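TRNA (guanine-N(1)-)-methyltransferase (Corynebacterium diphtheriae, PDB 7KFF) probably transfers a methyl group from S-adenosylmethionine to N1 of guanine 37 in tRNA, working as a knotted SPOUT-family dimer. Local coordinates at residues E170-D173 and Q174-E178; E27-D30 and P31-H34; L248-E252 and V253-G257; G49-L53 and R54-E58. All coordinates share one frame; numbering follows the deposited sequence. Where two conformers were deposited one is given.

Interaction 1 (E170-D173 and Q174-E178); sequences EGID and QRVIE
Asp173 reaches forward with its carboxylate to the first turn of the following helix, where Arg175 crosses it at a slant and grips it side-on. Arg175 NE meets Asp173 OD1 and Arg175 NH2 meets Asp173 OD2, both at 2.9 Å and both almost straight. The two flat groups are 31° apart: the oxygens lie close to the guanidinium plane, while the nitrogens stand somewhat out of the carboxylate plane, on the syn side of each oxygen. With CG anti to the backbone N (chi1 -176°), Asp173 also brings OD1 to Arg175 N at 2.9 Å through the anti lone pair. This is an N-cap: Asp173 sits just before helix 174-180 of the SPOUT methyltransferase domain, in the loop that supplies Glu170 and Gly171 to the S-adenosyl-L-homocysteine pocket. The salt bridge reaches into the dimer interface, since Asp173 OD2 also accepts from Thr240 N of the second subunit and Arg175 NH1 donates to Pro242 O of that subunit. On the apolar side Ile172 crosses Val176 at about a right angle, its CG2 branch 3.7 Å from Val176 CB. The same methyl lies 4.0 Å from Ile177 CD1, and Trp82 of helix 79-90 also packs on Ile172.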
loop_
_atom_site.group_PDB
_atom_site.type_symbol
_atom_site.label_atom_id
_atom_site.label_comp_id
_atom_site.label_asym_id
_atom_site.label_seq_id
_atom_site.Cartn_x
_atom_site.Cartn_y
_atom_site.Cartn_z
ATOM N N GLU A 170 -11.123 -5.133 14.229
ATOM C CA GLU A 170 -12.194 -4.861 13.270
ATOM C C GLU A 170 -12.204 -3.414 12.808
ATOM O O GLU A 170 -12.949 -3.060 11.885
ATOM C CB GLU A 170 -13.547 -5.190 13.891
ATOM C CG GLU A 170 -13.711 -6.658 14.251
ATOM C CD GLU A 170 -13.468 -7.575 13.070
ATOM O OE1 GLU A 170 -12.526 -8.397 13.137
ATOM O OE2 GLU A 170 -14.225 -7.471 12.079
ATOM N N GLY A 171 -11.385 -2.572 13.430
ATOM C CA GLY A 171 -11.338 -1.167 13.107
ATOM C C GLY A 171 -11.789 -0.304 14.262
ATOM O O GLY A 171 -11.857 -0.751 15.413
ATOM N N ILE A 172 -12.128 0.928 13.951
ATOM C CA ILE A 172 -12.474 1.943 14.933
ATOM C C ILE A 172 -13.981 2.154 14.917
ATOM O O ILE A 172 -14.598 2.228 13.850
ATOM C CB ILE A 172 -11.730 3.254 14.596
ATOM C CG1 ILE A 172 -10.204 3.042 14.607
ATOM C CG2 ILE A 172 -12.152 4.356 15.551
ATOM C CD1 ILE A 172 -9.437 4.234 14.103
ATOM N N ASP A 173 -14.584 2.258 16.098
ATOM C CA ASP A 173 -16.013 2.567 16.194
ATOM C C ASP A 173 -16.335 3.750 15.288
ATOM O O ASP A 173 -15.698 4.805 15.365
ATOM C CB ASP A 173 -16.345 2.920 17.649
ATOM C CG ASP A 173 -17.826 3.177 17.905
ATOM O OD1 ASP A 173 -18.377 4.151 17.374
ATOM O OD2 ASP A 173 -18.421 2.410 18.694
ATOM N N GLN A 174 -17.345 3.578 14.433
ATOM C CA GLN A 174 -17.600 4.563 13.383
ATOM C C GLN A 174 -17.964 5.929 13.942
ATOM O O GLN A 174 -17.763 6.951 13.274
ATOM C CB GLN A 174 -18.685 4.048 12.440
ATOM C CG GLN A 174 -18.819 4.861 11.176
ATOM C CD GLN A 174 -17.616 4.727 10.272
ATOM O OE1 GLN A 174 -16.963 3.686 10.248
ATOM N NE2 GLN A 174 -17.320 5.784 9.521
ATOM N N ARG A 175 -18.525 5.977 15.147
ATOM C CA ARG A 175 -18.884 7.273 15.713
ATOM C C ARG A 175 -17.665 8.158 15.938
ATOM O O ARG A 175 -17.789 9.385 15.929
ATOM C CB ARG A 175 -19.628 7.094 17.021
ATOM C CG ARG A 175 -20.973 6.431 16.804
ATOM C CD ARG A 175 -21.605 6.041 18.145
ATOM N NE ARG A 175 -20.807 5.013 18.803
ATOM C CZ ARG A 175 -21.040 4.553 20.023
ATOM N NH1 ARG A 175 -22.061 5.035 20.717
ATOM N NH2 ARG A 175 -20.275 3.592 20.512
ATOM N N VAL A 176 -16.481 7.561 16.119
ATOM C CA VAL A 176 -15.265 8.350 16.254
ATOM C C VAL A 176 -15.056 9.182 15.007
ATOM O O VAL A 176 -14.689 10.364 15.082
ATOM C CB VAL A 176 -14.055 7.429 16.495
ATOM C CG1 VAL A 176 -12.776 8.228 16.400
ATOM C CG2 VAL A 176 -14.190 6.715 17.834
ATOM N N ILE A 177 -15.235 8.546 13.841
ATOM C CA ILE A 177 -15.041 9.184 12.545
ATOM C C ILE A 177 -16.050 10.301 12.355
ATOM O O ILE A 177 -15.696 11.394 11.913
ATOM C CB ILE A 177 -15.140 8.134 11.428
ATOM C CG1 ILE A 177 -13.902 7.250 11.353
ATOM C CG2 ILE A 177 -15.279 8.815 10.057
ATOM C CD1 ILE A 177 -13.667 6.386 12.507
ATOM N N GLU A 178 -17.317 10.056 12.710
ATOM C CA GLU A 178 -18.319 11.099 12.537
ATOM C C GLU A 178 -18.076 12.263 13.489
ATOM O O GLU A 178 -18.118 13.430 13.083
ATOM C CB GLU A 178 -19.720 10.514 12.762
ATOM C CG GLU A 178 -20.062 9.331 11.853
ATOM C CD GLU A 178 -19.850 9.605 10.363
ATOM O OE1 GLU A 178 -19.995 10.775 9.921
ATOM O OE2 GLU A 178 -19.557 8.623 9.627
HETATM O O HOH W 1 -16.386 1.439 11.807
#

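Interaction 2 (E27-D30 and P31-H34); sequences EYLD and PLRH
Leu29 and Leu32, three residues apart, face the same way from one turn of 3-10 helix and touch flank to flank. The apolar contact runs from Leu29 CB to Leu32 CD1 at 4.0 Å, with Leu29 CD1 reaching the same methyl. Backbone hydrogen bonds hold the turn: Leu32 N donates to Leu29 O at 2.9 Å and Arg33 N to Asp30 O at 3.0 Å, the i to i+3 spacing that defines a 3-10 helix. Pro31 has no N-H to offer, and its CD lies 3.2 Å from Tyr28 O. A water provides a polar bridge, donating to Leu29 O and accepting from Arg33 NH1 at 2.9 Å, at the edge of the guanidinium; Arg33 NH2 is held by Val48 O. His34 CG stands anti to its carbonyl carbon (chi1 -68°), which brings the ring face over Asp30 O, 3.7 Å from the ring plane and at its centre. Pro31 also packs on Tyr28 of the second subunit, and His34 on Glu27 there, so the turn contributes to the dimer interface. Within its own chain the segment connects strand 17-23 to helix 35-42, with Leu29 resting on Val21 and Leu32 touching Leu204 of helix 200-211 and Val48 of strand 46-52.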
loop_
_atom_site.group_PDB
_atom_site.type_symbol
_atom_site.label_atom_id
_atom_site.label_comp_id
_atom_site.label_asym_id
_atom_site.label_seq_id
_atom_site.Cartn_x
_atom_site.Cartn_y
_atom_site.Cartn_z
ATOM N N GLU A 27 6.302 1.889 17.352
ATOM C CA GLU A 27 7.527 1.419 16.720
ATOM C C GLU A 27 7.327 1.115 15.238
ATOM O O GLU A 27 8.298 1.153 14.461
ATOM C CB GLU A 27 8.032 0.185 17.482
ATOM C CG GLU A 27 7.075 -1.038 17.527
ATOM C CD GLU A 27 6.042 -1.052 18.670
ATOM O OE1 GLU A 27 5.702 0.003 19.241
ATOM O OE2 GLU A 27 5.573 -2.162 19.003
ATOM N N TYR A 28 6.100 0.800 14.822
ATOM C CA TYR A 28 5.845 0.492 13.419
ATOM C C TYR A 28 6.162 1.702 12.547
ATOM O O TYR A 28 6.452 1.558 11.354
ATOM C CB TYR A 28 4.396 0.049 13.248
ATOM C CG TYR A 28 4.175 -0.903 12.074
ATOM C CD1 TYR A 28 4.280 -0.457 10.756
ATOM C CD2 TYR A 28 3.835 -2.224 12.281
ATOM C CE1 TYR A 28 4.072 -1.324 9.682
ATOM C CE2 TYR A 28 3.613 -3.083 11.210
ATOM C CZ TYR A 28 3.731 -2.625 9.922
ATOM O OH TYR A 28 3.513 -3.491 8.852
ATOM N N LEU A 29 6.064 2.901 13.112
ATOM C CA LEU A 29 6.289 4.120 12.357
ATOM C C LEU A 29 7.744 4.567 12.341
ATOM O O LEU A 29 8.046 5.643 11.814
ATOM C CB LEU A 29 5.391 5.236 12.847
ATOM C CG LEU A 29 3.897 5.136 12.577
ATOM C CD1 LEU A 29 3.584 4.919 11.068
ATOM C CD2 LEU A 29 3.195 4.041 13.394
ATOM N N ASP A 30 8.646 3.757 12.865
ATOM C CA ASP A 30 10.066 4.099 12.814
ATOM C C ASP A 30 10.551 4.423 11.392
ATOM O O ASP A 30 11.399 5.304 11.239
ATOM C CB ASP A 30 10.921 3.005 13.462
ATOM C CG ASP A 30 10.863 3.003 14.995
ATOM O OD1 ASP A 30 10.304 3.936 15.605
ATOM O OD2 ASP A 30 11.406 2.049 15.592
ATOM N N PRO A 31 10.025 3.803 10.328
ATOM C CA PRO A 31 10.498 4.158 8.978
ATOM C C PRO A 31 10.161 5.562 8.525
ATOM O O PRO A 31 10.741 6.022 7.525
ATOM C CB PRO A 31 9.879 3.081 8.078
ATOM C CG PRO A 31 9.696 1.901 8.988
ATOM C CD PRO A 31 9.274 2.528 10.316
ATOM N N LEU A 32 9.290 6.293 9.230
ATOM C CA LEU A 32 9.098 7.697 8.895
ATOM C C LEU A 32 10.357 8.513 9.149
ATOM O O LEU A 32 10.439 9.653 8.689
ATOM C CB LEU A 32 7.945 8.301 9.702
ATOM C CG LEU A 32 6.546 7.760 9.436
ATOM C CD1 LEU A 32 5.546 8.420 10.366
ATOM C CD2 LEU A 32 6.122 7.994 7.982
ATOM N N ARG A 33 11.321 7.965 9.895
ATOM C CA ARG A 33 12.596 8.624 10.136
ATOM C C ARG A 33 13.761 7.935 9.427
ATOM O O ARG A 33 14.925 8.213 9.719
ATOM C CB ARG A 33 12.840 8.719 11.639
ATOM C CG ARG A 33 11.934 9.723 12.294
ATOM C CD ARG A 33 12.072 9.739 13.786
ATOM N NE ARG A 33 11.648 11.021 14.330
ATOM C CZ ARG A 33 10.427 11.310 14.750
ATOM N NH1 ARG A 33 9.454 10.402 14.693
ATOM N NH2 ARG A 33 10.177 12.506 15.249
ATOM N N HIS A 34 13.475 7.049 8.490
ATOM C CA HIS A 34 14.491 6.395 7.687
ATOM C C HIS A 34 14.461 6.924 6.266
ATOM O O HIS A 34 13.498 7.552 5.827
ATOM C CB HIS A 34 14.236 4.886 7.637
ATOM C CG HIS A 34 14.434 4.216 8.952
ATOM N ND1 HIS A 34 13.802 3.040 9.305
ATOM C CD2 HIS A 34 15.211 4.560 10.003
ATOM C CE1 HIS A 34 14.160 2.710 10.534
ATOM N NE2 HIS A 34 15.021 3.607 10.974
HETATM O O HOH W 2 9.173 7.668 13.684
#

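Interaction 3 (L248-E252 and V253-G257); sequences LEVPE and VLTSG
Thr255 folds back on Glu252 and gives the Glu252 carbonyl oxygen two hydrogen bonds, one from the hydroxyl and one from the amide. The setting is a short 3-10 turn between strand 248-249 and helix 259-277, in the C-terminal helical part of the TrmD chain. Glu252 O receives Thr255 OG1 at 2.9 Å and Thr255 N at 3.0 Å. The hydroxyl approaches only 17° from the carbonyl plane, whereas the amide comes from well above it, so the two donors occupy distinct directions round one oxygen. Thr255 achieves this because OG1 lies between its own backbone N and carbonyl carbon (chi1 65°), which places the hydroxyl within bonding distance of Glu252 O. One residue earlier, Pro251 O is satisfied by Leu254 N at 2.9 Å, and the Pro251 ring lies side by side with Leu254, its CD meeting Leu254 CD1. Trp265 of helix 259-277 packs on both of these side chains, while Phe69 of the second subunit packs on Leu254 and Thr255. The double acceptance is repeated one step along the chain, where Val253 O takes both the amide and the hydroxyl of Ser256. Ser256 OG is in turn an acceptor for Asn258 N, which links the turn to the approach to the next helix. Its own donation to Val253 O is short, at 2.7 Å, and lies in the carbonyl plane on a lone pair.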
loop_
_atom_site.group_PDB
_atom_site.type_symbol
_atom_site.label_atom_id
_atom_site.label_comp_id
_atom_site.label_asym_id
_atom_site.label_seq_id
_atom_site.Cartn_x
_atom_site.Cartn_y
_atom_site.Cartn_z
ATOM N N LEU A 248 21.825 -10.462 -22.398
ATOM C CA LEU A 248 20.711 -9.554 -22.645
ATOM C C LEU A 248 21.263 -8.175 -22.981
ATOM O O LEU A 248 21.976 -7.562 -22.169
ATOM C CB LEU A 248 19.805 -9.509 -21.412
ATOM C CG LEU A 248 19.202 -10.864 -21.054
ATOM C CD1 LEU A 248 18.438 -10.757 -19.740
ATOM C CD2 LEU A 248 18.283 -11.368 -22.156
ATOM N N GLU A 249 20.901 -7.673 -24.152
ATOM C CA GLU A 249 21.391 -6.386 -24.613
ATOM C C GLU A 249 20.359 -5.302 -24.345
ATOM O O GLU A 249 19.151 -5.531 -24.454
ATOM C CB GLU A 249 21.642 -6.413 -26.117
ATOM C CG GLU A 249 22.766 -7.289 -26.558
ATOM C CD GLU A 249 23.032 -7.161 -28.060
ATOM O OE1 GLU A 249 23.275 -8.192 -28.712
ATOM O OE2 GLU A 249 22.982 -6.027 -28.587
ATOM N N VAL A 250 20.844 -4.121 -23.981
ATOM C CA VAL A 250 19.935 -2.975 -23.867
ATOM C C VAL A 250 19.420 -2.624 -25.257
ATOM O O VAL A 250 20.174 -2.749 -26.242
ATOM C CB VAL A 250 20.653 -1.782 -23.230
ATOM C CG1 VAL A 250 21.277 -2.183 -21.893
ATOM C CG2 VAL A 250 21.689 -1.209 -24.195
ATOM N N PRO A 251 18.168 -2.205 -25.399
ATOM C CA PRO A 251 17.650 -1.844 -26.725
ATOM C C PRO A 251 18.576 -0.886 -27.459
ATOM O O PRO A 251 18.999 0.138 -26.921
ATOM C CB PRO A 251 16.300 -1.201 -26.413
ATOM C CG PRO A 251 15.875 -1.862 -25.134
ATOM C CD PRO A 251 17.142 -2.065 -24.346
ATOM N N GLU A 252 18.888 -1.229 -28.712
ATOM C CA GLU A 252 19.922 -0.496 -29.428
ATOM C C GLU A 252 19.549 0.967 -29.626
ATOM O O GLU A 252 20.432 1.826 -29.669
ATOM C CB GLU A 252 20.214 -1.180 -30.762
ATOM C CG GLU A 252 21.465 -0.663 -31.434
ATOM C CD GLU A 252 22.027 -1.638 -32.449
ATOM O OE1 GLU A 252 21.638 -2.827 -32.419
ATOM O OE2 GLU A 252 22.860 -1.213 -33.279
ATOM N N VAL A 253 18.259 1.282 -29.729
ATOM C CA VAL A 253 17.874 2.683 -29.884
ATOM C C VAL A 253 18.427 3.528 -28.743
ATOM O O VAL A 253 18.752 4.709 -28.936
ATOM C CB VAL A 253 16.345 2.822 -30.011
ATOM C CG1 VAL A 253 15.632 2.345 -28.758
ATOM C CG2 VAL A 253 15.956 4.280 -30.325
ATOM N N LEU A 254 18.530 2.957 -27.539
ATOM C CA LEU A 254 18.966 3.750 -26.399
ATOM C C LEU A 254 20.430 4.156 -26.485
ATOM O O LEU A 254 20.840 5.075 -25.771
ATOM C CB LEU A 254 18.712 2.987 -25.100
ATOM C CG LEU A 254 17.238 2.691 -24.831
ATOM C CD1 LEU A 254 17.077 1.924 -23.514
ATOM C CD2 LEU A 254 16.405 3.977 -24.812
ATOM N N THR A 255 21.220 3.507 -27.337
ATOM C CA THR A 255 22.615 3.876 -27.544
ATOM C C THR A 255 22.828 4.630 -28.852
ATOM O O THR A 255 23.975 4.817 -29.279
ATOM C CB THR A 255 23.503 2.632 -27.509
ATOM O OG1 THR A 255 23.180 1.776 -28.606
ATOM C CG2 THR A 255 23.300 1.859 -26.213
ATOM N N SER A 256 21.743 5.068 -29.494
ATOM C CA SER A 256 21.831 5.709 -30.799
ATOM C C SER A 256 22.106 7.202 -30.704
ATOM O O SER A 256 22.526 7.804 -31.697
ATOM C CB SER A 256 20.512 5.529 -31.549
ATOM O OG SER A 256 19.486 6.324 -30.969
ATOM N N GLY A 257 21.874 7.812 -29.545
ATOM C CA GLY A 257 21.984 9.246 -29.419
ATOM C C GLY A 257 20.915 10.031 -30.141
ATOM O O GLY A 257 20.968 11.268 -30.133
#

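Interaction 4 (G49-L53 and R54-E58); sequences GVHDL and RLWAE
Trp56 brings the outer corner of its six-membered ring against the CB of His51, which lies at the ring edge, in plane, 4.0 Å from Trp56 CH2. Leu53 CA is also in the ring plane, nearer CE3, while Leu55 CB covers one face of the indole, offset toward the rim. The indole folds back toward the strand, meeting His51 CB and bringing Trp56 CZ3 within 3.4 Å of Asp52 O. Its NE1 is held by Asp88 OD2, and Ala85 of helix 79-90 packs on Trp56; the imidazole of His51 is bound through NE2 to Asp20 OD1. Strand 46-52, an outermost strand of the parallel sheet in this chain, ends here in a 3-10 turn, with Leu55 N bonded to Asp52 O at 2.9 Å and Trp56 N to Leu53 O at 3.0 Å. Asp52 secures the start of the turn with its side chain: CG anti to the backbone N (chi1 -171°) carries OD1 to Arg54 N at 3.0 Å, the donor standing 49° out of the carboxylate plane. Arg54 makes no direct ion pair with that acid. A water bridges the two, donating to Asp52 OD1 and accepting from Arg54 NE, while Arg54 NH1 bonds to Lys62 O.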
loop_
_atom_site.group_PDB
_atom_site.type_symbol
_atom_site.label_atom_id
_atom_site.label_comp_id
_atom_site.label_asym_id
_atom_site.label_seq_id
_atom_site.Cartn_x
_atom_site.Cartn_y
_atom_site.Cartn_z
ATOM N N GLY A 49 5.223 13.346 14.657
ATOM C CA GLY A 49 4.871 12.915 15.994
ATOM C C GLY A 49 4.134 11.589 15.958
ATOM O O GLY A 49 3.173 11.443 15.206
ATOM N N VAL A 50 4.561 10.629 16.766
ATOM C CA VAL A 50 3.931 9.322 16.870
ATOM C C VAL A 50 3.476 9.141 18.310
ATOM O O VAL A 50 4.281 9.287 19.236
ATOM C CB VAL A 50 4.880 8.192 16.430
ATOM C CG1 VAL A 50 4.144 6.863 16.512
ATOM C CG2 VAL A 50 5.384 8.451 15.020
ATOM N N HIS A 51 2.193 8.830 18.497
ATOM C CA HIS A 51 1.562 8.817 19.811
ATOM C C HIS A 51 0.946 7.460 20.109
ATOM O O HIS A 51 0.167 6.937 19.310
ATOM C CB HIS A 51 0.456 9.874 19.885
ATOM C CG HIS A 51 0.880 11.212 19.391
ATOM N ND1 HIS A 51 1.554 12.108 20.179
ATOM C CD2 HIS A 51 0.769 11.784 18.171
ATOM C CE1 HIS A 51 1.822 13.193 19.476
ATOM N NE2 HIS A 51 1.357 13.020 18.252
ATOM N N ASP A 52 1.263 6.927 21.290
ATOM C CA ASP A 52 0.684 5.668 21.748
ATOM C C ASP A 52 -0.753 5.910 22.176
ATOM O O ASP A 52 -0.995 6.610 23.159
ATOM C CB ASP A 52 1.518 5.155 22.923
ATOM C CG ASP A 52 1.161 3.741 23.356
ATOM O OD1 ASP A 52 0.085 3.246 22.990
ATOM O OD2 ASP A 52 1.988 3.138 24.084
ATOM N N LEU A 53 -1.693 5.300 21.465
ATOM C CA LEU A 53 -3.109 5.435 21.803
ATOM C C LEU A 53 -3.394 5.079 23.254
ATOM O O LEU A 53 -4.325 5.628 23.860
ATOM C CB LEU A 53 -3.919 4.531 20.869
ATOM C CG LEU A 53 -5.444 4.529 21.049
ATOM C CD1 LEU A 53 -6.047 5.873 20.690
ATOM C CD2 LEU A 53 -6.056 3.381 20.261
ATOM N N ARG A 54 -2.617 4.158 23.829
ATOM C CA ARG A 54 -2.868 3.744 25.208
ATOM C C ARG A 54 -2.655 4.862 26.215
ATOM O O ARG A 54 -3.141 4.752 27.349
ATOM C CB ARG A 54 -1.990 2.548 25.561
ATOM C CG ARG A 54 -2.384 1.319 24.786
ATOM C CD ARG A 54 -1.728 0.045 25.317
ATOM N NE ARG A 54 -1.770 -0.949 24.253
ATOM C CZ ARG A 54 -2.787 -1.759 23.991
ATOM N NH1 ARG A 54 -3.882 -1.739 24.735
ATOM N NH2 ARG A 54 -2.711 -2.580 22.961
ATOM N N LEU A 55 -1.963 5.934 25.837
ATOM C CA LEU A 55 -1.847 7.067 26.742
ATOM C C LEU A 55 -3.216 7.578 27.143
ATOM O O LEU A 55 -3.365 8.163 28.214
ATOM C CB LEU A 55 -1.086 8.202 26.063
ATOM C CG LEU A 55 0.410 7.996 25.858
ATOM C CD1 LEU A 55 0.985 9.146 25.032
ATOM C CD2 LEU A 55 1.115 7.885 27.194
ATOM N N TRP A 56 -4.223 7.368 26.295
ATOM C CA TRP A 56 -5.569 7.858 26.533
ATOM C C TRP A 56 -6.509 6.788 27.094
ATOM O O TRP A 56 -7.710 7.037 27.229
ATOM C CB TRP A 56 -6.133 8.463 25.245
ATOM C CG TRP A 56 -5.478 9.762 24.876
ATOM C CD1 TRP A 56 -5.848 11.005 25.303
ATOM C CD2 TRP A 56 -4.332 9.957 24.030
ATOM N NE1 TRP A 56 -5.010 11.956 24.784
ATOM C CE2 TRP A 56 -4.076 11.341 23.987
ATOM C CE3 TRP A 56 -3.516 9.101 23.295
ATOM C CZ2 TRP A 56 -3.044 11.884 23.228
ATOM C CZ3 TRP A 56 -2.495 9.635 22.551
ATOM C CH2 TRP A 56 -2.265 11.016 22.513
ATOM N N ALA A 57 -5.998 5.611 27.436
ATOM C CA ALA A 57 -6.823 4.573 28.041
ATOM C C ALA A 57 -6.869 4.790 29.549
ATOM O O ALA A 57 -5.831 5.001 30.186
ATOM C CB ALA A 57 -6.278 3.185 27.720
ATOM N N GLU A 58 -8.071 4.729 30.114
ATOM C CA GLU A 58 -8.258 5.132 31.505
ATOM C C GLU A 58 -8.040 3.985 32.484
ATOM O O GLU A 58 -7.360 4.156 33.503
ATOM C CB GLU A 58 -9.660 5.716 31.699
ATOM C CG GLU A 58 -9.876 7.067 31.030
ATOM C CD GLU A 58 -9.064 8.188 31.669
ATOM O OE1 GLU A 58 -8.100 7.898 32.410
ATOM O OE2 GLU A 58 -9.396 9.370 31.430
HETATM O O HOH W 3 0.374 0.448 22.837
#

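Along the chain the order is interaction 2, interaction 4, interaction 1 and interaction 3. Interaction 2 comes after strand 17-23 and interaction 4 spans the end of strand 46-52; these strands are neighbours in the parallel sheet, and the two contacts touch directly through Leu29 CB and Val50 CG2, 3.9 Å apart. Interaction 1, whose centre is about 17 Å from that of interaction 4, shares helix 79-90 with it as a packing partner. Interaction 3 stands well apart, its centre about 55 Å from that of interaction 1 within one chain. Dimerisation closes this gap: Leu248 O of one subunit accepts from Arg175 NH1 of the other, so the distant C-terminal part meets the start of its partner's helix 174-180, next to the pocket loop.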